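Local coordinates for Phosphoglucomutase/phosphomannomutase family protein (Burkholderia thailandensis, PDB 3UW2), which probably catalyses intramolecular phosphoryl transfer on phosphorylated hexoses, as other phosphohexose mutases do, and binds a metal ion at its active site, at residues D70-G75 / D135-K140; M98-V103 / N203-P208; G104-S109 / Y359-G364; V126-H131 / D264-R269. All blocks are in the same frame, centred on the assembly; numbering follows the deposited sequence.

Interaction 1 of 4, residues D70-G75 / D135-K140; sequences DGRLSG and DYNGFK. With EDO (1,2-ethanediol), chain C; PO4 (phosphate ion), chain B.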
loop_
_atom_site.group_PDB
_atom_site.type_symbol
_atom_site.label_atom_id
_atom_site.label_comp_id
_atom_site.label_asym_id
_atom_site.label_seq_id
_atom_site.Cartn_x
_atom_site.Cartn_y
_atom_site.Cartn_z
ATOM N N ASP A 70 10.855 8.096 6.575
ATOM C CA ASP A 70 10.194 7.490 7.718
ATOM C C ASP A 70 11.123 7.579 8.940
ATOM O O ASP A 70 12.039 8.389 8.927
ATOM C CB ASP A 70 9.806 6.036 7.430
ATOM C CG ASP A 70 10.994 5.122 7.218
ATOM O OD1 ASP A 70 12.189 5.520 7.463
ATOM O OD2 ASP A 70 10.732 3.896 6.909
ATOM N N GLY A 71 10.916 6.757 9.984
ATOM C CA GLY A 71 11.709 6.941 11.195
ATOM C C GLY A 71 12.892 5.982 11.410
ATOM O O GLY A 71 13.235 5.625 12.587
ATOM N N ARG A 72 13.498 5.569 10.292
ATOM C CA ARG A 72 14.589 4.645 10.324
ATOM C C ARG A 72 15.899 5.348 10.681
ATOM O O ARG A 72 16.060 6.556 10.429
ATOM C CB ARG A 72 14.684 3.887 8.988
ATOM C CG ARG A 72 13.624 2.787 8.888
ATOM C CD ARG A 72 13.391 2.265 7.435
ATOM N NE ARG A 72 12.261 1.295 7.497
ATOM C CZ ARG A 72 12.352 -0.003 7.731
ATOM N NH1 ARG A 72 13.537 -0.632 7.855
ATOM N NH2 ARG A 72 11.212 -0.678 7.860
ATOM N N LEU A 73 16.840 4.598 11.271
ATOM C CA LEU A 73 18.134 5.194 11.749
ATOM C C LEU A 73 18.944 5.803 10.637
ATOM O O LEU A 73 19.577 6.869 10.842
ATOM C CB LEU A 73 19.001 4.175 12.511
ATOM C CG LEU A 73 18.245 3.262 13.530
ATOM C CD1 LEU A 73 18.955 1.926 13.858
ATOM C CD2 LEU A 73 17.807 4.041 14.737
ATOM N N SER A 74 18.955 5.119 9.484
ATOM C CA SER A 74 19.619 5.626 8.251
ATOM C C SER A 74 18.872 6.749 7.526
ATOM O O SER A 74 19.433 7.389 6.600
ATOM C CB SER A 74 19.818 4.489 7.256
ATOM O OG SER A 74 18.549 3.910 6.806
ATOM N N GLY A 75 17.610 6.995 7.915
ATOM C CA GLY A 75 16.785 8.046 7.300
ATOM C C GLY A 75 17.407 9.430 7.162
ATOM O O GLY A 75 17.463 10.011 6.067
ATOM N N ASP A 135 17.569 -2.409 9.229
ATOM C CA ASP A 135 18.721 -2.121 8.365
ATOM C C ASP A 135 18.320 -1.940 6.882
ATOM O O ASP A 135 19.183 -1.685 6.031
ATOM C CB ASP A 135 19.842 -3.199 8.525
ATOM C CG ASP A 135 19.327 -4.644 8.439
ATOM O OD1 ASP A 135 18.099 -4.891 8.565
ATOM O OD2 ASP A 135 20.176 -5.564 8.292
ATOM N N TYR A 136 17.022 -2.096 6.581
ATOM C CA TYR A 136 16.511 -1.873 5.237
ATOM C C TYR A 136 16.049 -0.476 5.098
ATOM O O TYR A 136 15.545 0.150 6.049
ATOM C CB TYR A 136 15.293 -2.735 4.942
ATOM C CG TYR A 136 15.654 -4.187 4.758
ATOM C CD1 TYR A 136 16.104 -4.927 5.820
ATOM C CD2 TYR A 136 15.594 -4.788 3.498
ATOM C CE1 TYR A 136 16.446 -6.268 5.664
ATOM C CE2 TYR A 136 15.935 -6.121 3.323
ATOM C CZ TYR A 136 16.357 -6.850 4.410
ATOM O OH TYR A 136 16.732 -8.170 4.255
ATOM N N ASN A 137 16.185 -0.003 3.884
ATOM C CA ASN A 137 15.637 1.277 3.538
ATOM C C ASN A 137 15.393 1.364 2.005
ATOM O O ASN A 137 15.612 0.392 1.273
ATOM C CB ASN A 137 16.499 2.414 4.105
ATOM C CG ASN A 137 15.648 3.645 4.492
ATOM O OD1 ASN A 137 14.602 3.898 3.903
ATOM N ND2 ASN A 137 16.075 4.379 5.468
ATOM N N GLY A 138 14.956 2.507 1.504
ATOM C CA GLY A 138 14.502 2.476 0.107
ATOM C C GLY A 138 13.908 3.761 -0.293
ATOM O O GLY A 138 13.972 4.759 0.500
ATOM N N PHE A 139 13.329 3.795 -1.502
ATOM C CA PHE A 139 12.773 5.068 -1.998
ATOM C C PHE A 139 11.478 4.787 -2.754
ATOM O O PHE A 139 11.440 3.902 -3.639
ATOM C CB PHE A 139 13.779 5.747 -2.938
ATOM C CG PHE A 139 15.175 5.918 -2.321
ATOM C CD1 PHE A 139 15.545 7.110 -1.748
ATOM C CD2 PHE A 139 16.121 4.845 -2.359
ATOM C CE1 PHE A 139 16.811 7.267 -1.179
ATOM C CE2 PHE A 139 17.386 4.988 -1.800
ATOM C CZ PHE A 139 17.739 6.224 -1.196
ATOM N N LYS A 140 10.439 5.523 -2.405
ATOM C CA LYS A 140 9.147 5.450 -3.077
ATOM C C LYS A 140 9.053 6.746 -3.867
ATOM O O LYS A 140 9.284 7.788 -3.280
ATOM C CB LYS A 140 8.025 5.284 -2.013
ATOM C CG LYS A 140 7.998 3.845 -1.414
ATOM C CD LYS A 140 6.748 3.549 -0.542
ATOM C CE LYS A 140 6.711 2.082 -0.143
ATOM N NZ LYS A 140 5.850 1.815 1.035
HETATM C C1 EDO C . 15.255 9.447 13.372
HETATM O O1 EDO C . 13.817 9.599 13.280
HETATM C C2 EDO C . 15.723 7.994 13.473
HETATM O O2 EDO C . 14.661 7.284 14.114
HETATM P P PO4 B . 5.882 -1.420 2.105
HETATM O O2 PO4 B . 4.457 -0.904 2.275
HETATM O O3 PO4 B . 5.901 -2.928 2.186
HETATM O O4 PO4 B . 6.617 -0.810 0.954
HETATM O O HOH W 1 14.249 6.650 6.150
#
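The amide nitrogen ND2 of N137 is shared by two acceptors: S74 OG, 2.9 Å from ND2 along a nearly straight bond (174° at the hydrogen), and a water whose oxygen lies 3.0 Å away. S74 OG sits almost exactly in the amide plane, and the water passes on a hydrogen to D70 OD1, so both N-H groups of N137 are used and the amide cannot turn freely. Its other end, OD1, accepts from the backbone N of G138 at 2.8 Å. R72 runs past N137 in the opposite direction, its guanidinium plane 57° from the amide; CB approaches ND2, and CD packs 3.3 Å from Y136 O. With CG anti to the carbonyl carbon (chi1 -77°) and the chain extended to NE, NH1 arrives 2.8 Å from Y136 O, in a weak, bent bond. The backbone oxygens of N132, P133 and S130 also hold the guanidinium, and D70 OD2 lies in its plane at the edge by NE, in a salt bridge whose hydrogen bond is weak. D70 OD1 also accepts from R72 N, closing an Asx turn. Farther along the strand, K140 NZ bonds phosphate O4 at 2.7 Å and forms salt bridges with D266 and D268. The loop between strand 64-69 and helix 75-88 is thereby anchored to strand 136-143 of the alpha/beta/alpha domain I, beside the phosphoserine and zinc site.

Interaction 2 of 4, residues M98-V103 / N203-P208; sequences MVPTPV and NGVAGP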
loop_
_atom_site.group_PDB
_atom_site.type_symbol
_atom_site.label_atom_id
_atom_site.label_comp_id
_atom_site.label_asym_id
_atom_site.label_seq_id
_atom_site.Cartn_x
_atom_site.Cartn_y
_atom_site.Cartn_z
ATOM N N MET A 98 10.263 14.126 8.607
ATOM C CA MET A 98 9.919 12.716 8.896
ATOM C C MET A 98 8.401 12.602 9.052
ATOM O O MET A 98 7.800 13.130 10.002
ATOM C CB MET A 98 10.607 12.260 10.192
ATOM C CG MET A 98 10.340 10.774 10.543
ATOM S SD MET A 98 10.579 10.493 12.342
ATOM C CE MET A 98 9.240 11.460 13.098
ATOM N N VAL A 99 7.779 12.018 8.054
ATOM C CA VAL A 99 6.306 11.923 8.024
ATOM C C VAL A 99 5.935 10.593 7.367
ATOM O O VAL A 99 6.778 9.989 6.650
ATOM C CB VAL A 99 5.649 13.052 7.235
ATOM C CG1 VAL A 99 5.788 14.422 7.926
ATOM C CG2 VAL A 99 6.223 13.126 5.805
ATOM N N PRO A 100 4.708 10.075 7.643
ATOM C CA PRO A 100 4.242 8.878 6.903
ATOM C C PRO A 100 4.304 9.129 5.392
ATOM O O PRO A 100 4.239 10.310 4.938
ATOM C CB PRO A 100 2.751 8.773 7.329
ATOM C CG PRO A 100 2.778 9.299 8.759
ATOM C CD PRO A 100 3.675 10.550 8.589
ATOM N N THR A 101 4.580 8.085 4.643
ATOM C CA THR A 101 4.616 8.112 3.174
ATOM C C THR A 101 3.439 8.857 2.488
ATOM O O THR A 101 3.697 9.767 1.685
ATOM C CB THR A 101 4.717 6.643 2.656
ATOM O OG1 THR A 101 6.058 6.214 2.902
ATOM C CG2 THR A 101 4.502 6.528 1.160
ATOM N N PRO A 102 2.165 8.598 2.881
ATOM C CA PRO A 102 1.103 9.293 2.186
ATOM C C PRO A 102 1.143 10.773 2.519
ATOM O O PRO A 102 0.531 11.547 1.805
ATOM C CB PRO A 102 -0.207 8.673 2.741
ATOM C CG PRO A 102 0.211 8.056 3.997
ATOM C CD PRO A 102 1.648 7.699 3.927
ATOM N N VAL A 103 1.832 11.180 3.589
ATOM C CA VAL A 103 1.957 12.650 3.843
ATOM C C VAL A 103 2.903 13.317 2.793
ATOM O O VAL A 103 2.685 14.450 2.360
ATOM C CB VAL A 103 2.399 12.957 5.328
ATOM C CG1 VAL A 103 2.576 14.484 5.561
ATOM C CG2 VAL A 103 1.309 12.414 6.254
ATOM N N ASN A 203 6.335 1.222 16.432
ATOM C CA ASN A 203 7.476 2.160 16.552
ATOM C C ASN A 203 7.889 2.819 15.230
ATOM O O ASN A 203 8.993 3.369 15.139
ATOM C CB ASN A 203 8.704 1.547 17.273
ATOM C CG ASN A 203 8.365 1.014 18.669
ATOM O OD1 ASN A 203 8.316 -0.218 18.895
ATOM N ND2 ASN A 203 7.988 1.908 19.553
ATOM N N GLY A 204 6.999 2.739 14.219
ATOM C CA GLY A 204 7.239 3.249 12.880
ATOM C C GLY A 204 6.794 4.688 12.813
ATOM O O GLY A 204 6.283 5.218 13.797
ATOM N N VAL A 205 6.916 5.299 11.637
ATOM C CA VAL A 205 6.649 6.703 11.498
ATOM C C VAL A 205 5.154 7.041 11.598
ATOM O O VAL A 205 4.793 8.193 11.762
ATOM C CB VAL A 205 7.327 7.264 10.202
ATOM C CG1 VAL A 205 6.550 6.848 8.980
ATOM C CG2 VAL A 205 7.346 8.793 10.298
ATOM N N ALA A 206 4.247 6.043 11.544
ATOM C CA ALA A 206 2.793 6.320 11.587
ATOM C C ALA A 206 2.393 6.874 12.982
ATOM O O ALA A 206 1.411 7.618 13.105
ATOM C CB ALA A 206 1.965 5.032 11.294
ATOM N N GLY A 207 3.122 6.514 14.040
ATOM C CA GLY A 207 2.574 6.753 15.391
ATOM C C GLY A 207 2.232 8.189 15.803
ATOM O O GLY A 207 1.076 8.487 16.160
ATOM N N PRO A 208 3.214 9.110 15.733
ATOM C CA PRO A 208 2.904 10.484 16.111
ATOM C C PRO A 208 1.742 11.143 15.352
ATOM O O PRO A 208 0.805 11.682 15.971
ATOM C CB PRO A 208 4.242 11.226 15.882
ATOM C CG PRO A 208 5.295 10.137 15.988
ATOM C CD PRO A 208 4.617 8.950 15.308
#
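Two loops that each lead into a helix meet with their backbones closest at P100 and A206, whose CA atoms are 5.5 Å apart; no hydrogen bond crosses between them. Both are strand-turn-helix elements, one in domain I and one in domain II of the alpha/beta/alpha mutase fold, so the contact is part of the seam between these domains. P100 stands at the N-cap position of helix 101-107, and its carbonyl oxygen accepts from V103 N at 2.9 Å in the first turn. The main apolar contact is made by V205, pointing at the other loop with its two methyls spread over it. CG1, between the backbone N and the carbonyl carbon (chi1 76°), rests 3.7 Å from P100 CA. V205 CG2 lies 3.7 Å from V99 C and also faces M98. M98 and V205 slide past each other in opposite directions, the methionine chain bent at chi3. The P100 ring packs beside A206, with CG 4.1 Å from A206 CA. Nearby, T101 OG1 hydrogen-bonds the zinc ligand D266, and V205 shares a backbone hydrogen bond with G265. The closest side-chain approach is M98 CG to V205 CG2, at 3.6 Å.

Interaction 3 of 4, residues G104-S109 / Y359-G364; sequences GYFAAS and YGFDDG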
loop_
_atom_site.group_PDB
_atom_site.type_symbol
_atom_site.label_atom_id
_atom_site.label_comp_id
_atom_site.label_asym_id
_atom_site.label_seq_id
_atom_site.Cartn_x
_atom_site.Cartn_y
_atom_site.Cartn_z
ATOM N N GLY A 104 3.972 12.628 2.413
ATOM C CA GLY A 104 4.825 13.054 1.288
ATOM C C GLY A 104 3.966 13.103 -0.013
ATOM O O GLY A 104 4.027 14.112 -0.767
ATOM N N TYR A 105 3.100 12.104 -0.238
ATOM C CA TYR A 105 2.195 12.128 -1.414
ATOM C C TYR A 105 1.283 13.350 -1.325
ATOM O O TYR A 105 1.028 14.043 -2.315
ATOM C CB TYR A 105 1.293 10.891 -1.481
ATOM C CG TYR A 105 2.008 9.577 -1.668
ATOM C CD1 TYR A 105 3.322 9.484 -2.189
ATOM C CD2 TYR A 105 1.351 8.384 -1.316
ATOM C CE1 TYR A 105 3.934 8.177 -2.372
ATOM C CE2 TYR A 105 1.929 7.155 -1.529
ATOM C CZ TYR A 105 3.218 7.041 -2.033
ATOM O OH TYR A 105 3.752 5.699 -2.140
ATOM N N PHE A 106 0.826 13.641 -0.105
ATOM C CA PHE A 106 -0.116 14.735 0.068
ATOM C C PHE A 106 0.626 16.055 -0.258
ATOM O O PHE A 106 0.042 16.970 -0.904
ATOM C CB PHE A 106 -0.655 14.731 1.499
ATOM C CG PHE A 106 -1.456 15.997 1.868
ATOM C CD1 PHE A 106 -2.784 16.132 1.488
ATOM C CD2 PHE A 106 -0.877 17.024 2.598
ATOM C CE1 PHE A 106 -3.530 17.247 1.855
ATOM C CE2 PHE A 106 -1.623 18.207 2.930
ATOM C CZ PHE A 106 -2.934 18.302 2.570
ATOM N N ALA A 107 1.887 16.180 0.201
ATOM C CA ALA A 107 2.681 17.400 -0.122
ATOM C C ALA A 107 2.859 17.556 -1.665
ATOM O O ALA A 107 2.947 18.629 -2.154
ATOM C CB ALA A 107 4.066 17.364 0.580
ATOM N N ALA A 108 2.877 16.444 -2.407
ATOM C CA ALA A 108 3.051 16.477 -3.844
ATOM C C ALA A 108 1.659 16.642 -4.530
ATOM O O ALA A 108 1.560 16.699 -5.765
ATOM C CB ALA A 108 3.777 15.196 -4.307
ATOM N N SER A 109 0.613 16.890 -3.730
ATOM C CA SER A 109 -0.759 16.985 -4.277
ATOM C C SER A 109 -1.392 18.352 -4.117
ATOM O O SER A 109 -2.436 18.611 -4.746
ATOM C CB SER A 109 -1.686 15.961 -3.613
ATOM O OG SER A 109 -1.182 14.644 -3.908
ATOM N N TYR A 359 -7.411 12.520 -2.847
ATOM C CA TYR A 359 -6.401 12.828 -3.874
ATOM C C TYR A 359 -5.995 11.565 -4.653
ATOM O O TYR A 359 -5.217 11.631 -5.596
ATOM C CB TYR A 359 -5.131 13.415 -3.188
ATOM C CG TYR A 359 -5.491 14.699 -2.514
ATOM C CD1 TYR A 359 -5.564 15.862 -3.242
ATOM C CD2 TYR A 359 -5.837 14.733 -1.143
ATOM C CE1 TYR A 359 -5.938 17.065 -2.623
ATOM C CE2 TYR A 359 -6.199 15.922 -0.518
ATOM C CZ TYR A 359 -6.265 17.054 -1.266
ATOM O OH TYR A 359 -6.678 18.201 -0.651
ATOM N N GLY A 360 -6.491 10.424 -4.228
ATOM C CA GLY A 360 -6.299 9.215 -5.050
ATOM C C GLY A 360 -5.040 8.436 -4.726
ATOM O O GLY A 360 -4.813 7.389 -5.339
ATOM N N PHE A 361 -4.222 8.883 -3.763
ATOM C CA PHE A 361 -3.081 8.055 -3.288
ATOM C C PHE A 361 -3.520 7.188 -2.109
ATOM O O PHE A 361 -4.452 7.545 -1.348
ATOM C CB PHE A 361 -1.826 8.892 -2.911
ATOM C CG PHE A 361 -2.111 10.027 -1.945
ATOM C CD1 PHE A 361 -2.246 9.768 -0.589
ATOM C CD2 PHE A 361 -2.203 11.319 -2.392
ATOM C CE1 PHE A 361 -2.477 10.784 0.341
ATOM C CE2 PHE A 361 -2.437 12.377 -1.486
ATOM C CZ PHE A 361 -2.575 12.111 -0.133
ATOM N N ASP A 362 -2.851 6.048 -1.974
ATOM C CA ASP A 362 -3.043 5.160 -0.858
ATOM C C ASP A 362 -2.533 5.846 0.439
ATOM O O ASP A 362 -1.479 6.513 0.451
ATOM C CB ASP A 362 -2.361 3.775 -1.118
ATOM C CG ASP A 362 -0.912 3.885 -1.622
ATOM O OD1 ASP A 362 -0.596 4.903 -2.310
ATOM O OD2 ASP A 362 -0.080 2.917 -1.359
ATOM N N ASP A 363 -3.296 5.693 1.505
ATOM C CA ASP A 363 -2.999 6.387 2.772
ATOM C C ASP A 363 -3.708 5.594 3.891
ATOM O O ASP A 363 -4.926 5.598 4.001
ATOM C CB ASP A 363 -3.567 7.837 2.689
ATOM C CG ASP A 363 -3.260 8.661 3.930
ATOM O OD1 ASP A 363 -3.084 8.054 5.029
ATOM O OD2 ASP A 363 -3.222 9.920 3.804
ATOM N N GLY A 364 -2.927 4.924 4.712
ATOM C CA GLY A 364 -3.430 4.212 5.869
ATOM C C GLY A 364 -4.127 5.079 6.918
ATOM O O GLY A 364 -5.085 4.613 7.576
HETATM O O HOH W 2 2.621 3.656 -1.327
#
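The F361 ring carries Y105 CB over one face and has S109 OG near its plane at the edge, while the Y105 ring turns its own edge toward that face, the planes 61° apart. A second offset edge-to-face pair follows: F106 directs its edge at the face of Y359, with centroids 5.7 Å apart and planes at 81°. These pairs join helix 101-107 of domain I to the loop ahead of helix 364-375 in domain III of the alpha/beta/alpha mutase fold. Y105 CB makes a CH-pi contact over the face of F361, 3.7 Å from the ring centroid and displaced toward the rim near CG. F361 takes the chi1 of 52° that places CG between backbone N and carbonyl carbon, and its far atom CZ reaches F106 CB at 3.6 Å. S109 OG donates to Y105 O at 2.8 Å, and its CB lies against Y359. Outside partners extend the cluster: Y181 packs edge-to-face with F106, R184 hydrogen-bonds Y359 OH, and H351 hydrogen-bonds D362 OD2. D362 O is buried here with no polar partner in the model. Beyond the rings a water bridges the segments, accepting from Y105 OH and donating to D362 OD2, its oxygen 2.8 Å from that OD2.

Interaction 4 of 4, residues V126-H131 / D264-R269; sequences VVTGSH and DGDGDR. With ZN (zinc ion), chain K; PO4 (phosphate ion), chain B.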
loop_
_atom_site.group_PDB
_atom_site.type_symbol
_atom_site.label_atom_id
_atom_site.label_comp_id
_atom_site.label_asym_id
_atom_site.label_seq_id
_atom_site.Cartn_x
_atom_site.Cartn_y
_atom_site.Cartn_z
ATOM N N VAL A 126 10.016 9.487 -1.112
ATOM C CA VAL A 126 9.957 9.228 0.298
ATOM C C VAL A 126 11.049 8.209 0.581
ATOM O O VAL A 126 11.113 7.144 -0.072
ATOM C CB VAL A 126 8.544 8.766 0.768
ATOM C CG1 VAL A 126 8.553 8.606 2.314
ATOM C CG2 VAL A 126 7.452 9.816 0.382
ATOM N N VAL A 127 11.947 8.527 1.530
ATOM C CA VAL A 127 12.975 7.489 1.867
ATOM C C VAL A 127 12.382 6.579 2.958
ATOM O O VAL A 127 12.210 7.030 4.118
ATOM C CB VAL A 127 14.226 8.227 2.434
ATOM C CG1 VAL A 127 15.359 7.233 2.736
ATOM C CG2 VAL A 127 14.697 9.309 1.418
ATOM N N THR A 128 12.093 5.293 2.656
ATOM C CA THR A 128 11.435 4.507 3.608
ATOM C C THR A 128 11.723 3.035 3.231
ATOM O O THR A 128 11.920 2.699 2.047
ATOM C CB THR A 128 9.892 4.726 3.646
ATOM O OG1 THR A 128 9.312 3.725 4.512
ATOM C CG2 THR A 128 9.324 4.520 2.267
ATOM N N GLY A 129 11.851 2.243 4.272
ATOM C CA GLY A 129 11.977 0.781 4.199
ATOM C C GLY A 129 10.686 0.081 4.548
ATOM O O GLY A 129 10.642 -1.177 4.627
ATOM N N SER A 130 9.630 0.863 4.745
ATOM C CA SER A 130 8.259 0.343 4.845
ATOM C C SER A 130 8.095 -0.677 6.021
ATOM O O SER A 130 8.346 -0.304 7.177
ATOM C CB SER A 130 7.823 -0.150 3.419
ATOM O OG SER A 130 6.738 -1.050 3.429
ATOM N N HIS A 131 7.788 -1.947 5.743
ATOM C CA HIS A 131 7.534 -2.948 6.791
ATOM C C HIS A 131 8.796 -3.745 7.142
ATOM O O HIS A 131 8.759 -4.625 8.014
ATOM C CB HIS A 131 6.395 -3.903 6.359
ATOM C CG HIS A 131 6.787 -4.860 5.254
ATOM N ND1 HIS A 131 6.798 -4.492 3.935
ATOM C CD2 HIS A 131 7.254 -6.179 5.297
ATOM C CE1 HIS A 131 7.256 -5.531 3.178
ATOM N NE2 HIS A 131 7.519 -6.563 4.003
ATOM N N ASP A 264 1.462 -0.148 9.105
ATOM C CA ASP A 264 2.758 -0.626 8.703
ATOM C C ASP A 264 3.783 0.515 8.896
ATOM O O ASP A 264 3.414 1.609 9.320
ATOM C CB ASP A 264 2.730 -1.163 7.277
ATOM C CG ASP A 264 2.730 -0.079 6.233
ATOM O OD1 ASP A 264 2.379 1.099 6.463
ATOM O OD2 ASP A 264 3.000 -0.495 5.115
ATOM N N GLY A 265 5.064 0.243 8.638
ATOM C CA GLY A 265 6.101 1.192 9.128
ATOM C C GLY A 265 6.091 2.561 8.507
ATOM O O GLY A 265 6.605 3.491 9.118
ATOM N N ASP A 266 5.505 2.744 7.293
ATOM C CA ASP A 266 5.442 4.108 6.781
ATOM C C ASP A 266 4.008 4.673 6.662
ATOM O O ASP A 266 3.802 5.786 6.133
ATOM C CB ASP A 266 6.221 4.247 5.429
ATOM C CG ASP A 266 5.594 3.416 4.318
ATOM O OD1 ASP A 266 4.896 2.469 4.699
ATOM O OD2 ASP A 266 5.747 3.641 3.086
ATOM N N GLY A 267 3.020 3.926 7.115
ATOM C CA GLY A 267 1.647 4.473 7.220
ATOM C C GLY A 267 0.837 4.377 5.880
ATOM O O GLY A 267 -0.199 4.983 5.759
ATOM N N ASP A 268 1.309 3.665 4.866
ATOM C CA ASP A 268 0.444 3.575 3.646
ATOM C C ASP A 268 -0.417 2.269 3.687
ATOM O O ASP A 268 -1.080 1.921 2.714
ATOM C CB ASP A 268 1.241 3.744 2.353
ATOM C CG ASP A 268 2.168 2.588 2.097
ATOM O OD1 ASP A 268 2.195 1.709 2.961
ATOM O OD2 ASP A 268 2.892 2.553 1.072
ATOM N N ARG A 269 -0.407 1.564 4.831
ATOM C CA ARG A 269 -1.279 0.412 5.000
ATOM C C ARG A 269 -1.890 0.387 6.403
ATOM O O ARG A 269 -1.178 0.653 7.403
ATOM C CB ARG A 269 -0.546 -0.909 4.775
ATOM C CG ARG A 269 -0.028 -1.111 3.368
ATOM C CD ARG A 269 0.459 -2.554 3.167
ATOM N NE ARG A 269 1.780 -2.773 3.750
ATOM C CZ ARG A 269 2.375 -3.963 3.876
ATOM N NH1 ARG A 269 1.780 -5.084 3.449
ATOM N NH2 ARG A 269 3.583 -4.030 4.433
HETATM ZN ZN ZN K . 3.995 0.774 3.630
HETATM P P PO4 B . 5.882 -1.420 2.105
HETATM O O2 PO4 B . 4.457 -0.904 2.275
HETATM O O3 PO4 B . 5.901 -2.928 2.186
HETATM O O4 PO4 B . 6.617 -0.810 0.954
#
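S130 and the three aspartates D264, D266 and D268 face one another across a zinc ion, with S130 OG covalently joined to phosphorus (1.6 Å): the serine is phosphorylated. Phosphate O2 binds the zinc at 2.2 Å, and D264 OD2, D266 OD1 and D268 OD1 complete the ligands seen, each aspartate using a single oxygen. All three aspartates have CG between the backbone N and the carbonyl carbon (chi1 64° to 77°), which turns their carboxylates in on one point. R269 folds back at chi3, and NE donates to D264 OD2 at 2.9 Å, in the guanidinium plane but from above the carboxylate, so D264 OD2 serves both metal and arginine. The R269 guanidinium and the H131 ring cross obliquely, planes 70° apart, with NH2 3.4 Å from H131 CG; H131 ND1 donates to phosphate O3, which lies near the ring plane. T128 crosses D266 at about a right angle, its OG1 3.3 Å from D266 CB; that OG1 accepts from S130 N in an ST turn and also bonds D70. Backbones come closest where S130 O receives a CA-H...O contact from G265. A phosphoserine loop set against an Asp-Gly-Asp-Gly-Asp metal loop is the characteristic catalytic centre of phosphohexose mutases.

How the interactions relate
From the N terminus, interaction 1 closes a loop within domain I, from 70-75 to 135-140. Residues 98-103 and 126-131 lie inside it and pair with 203-208 and 264-269 of domain II, so interactions 2 and 4 cross interaction 1 and each other. Interaction 3 starts at 104-109 and ends at 359-364 in domain III; it crosses interactions 1 and 2, while interaction 4 nests within its loop. Interactions 2 and 3 share helix 101-107, and interactions 1 and 4 use neighbouring strands of one sheet and touch the same phosphate. The metal loop of interaction 4 touches segments of the other three, with a probable hydrogen bond from G364 N to G267 O, drawing the first three domains together around the zinc.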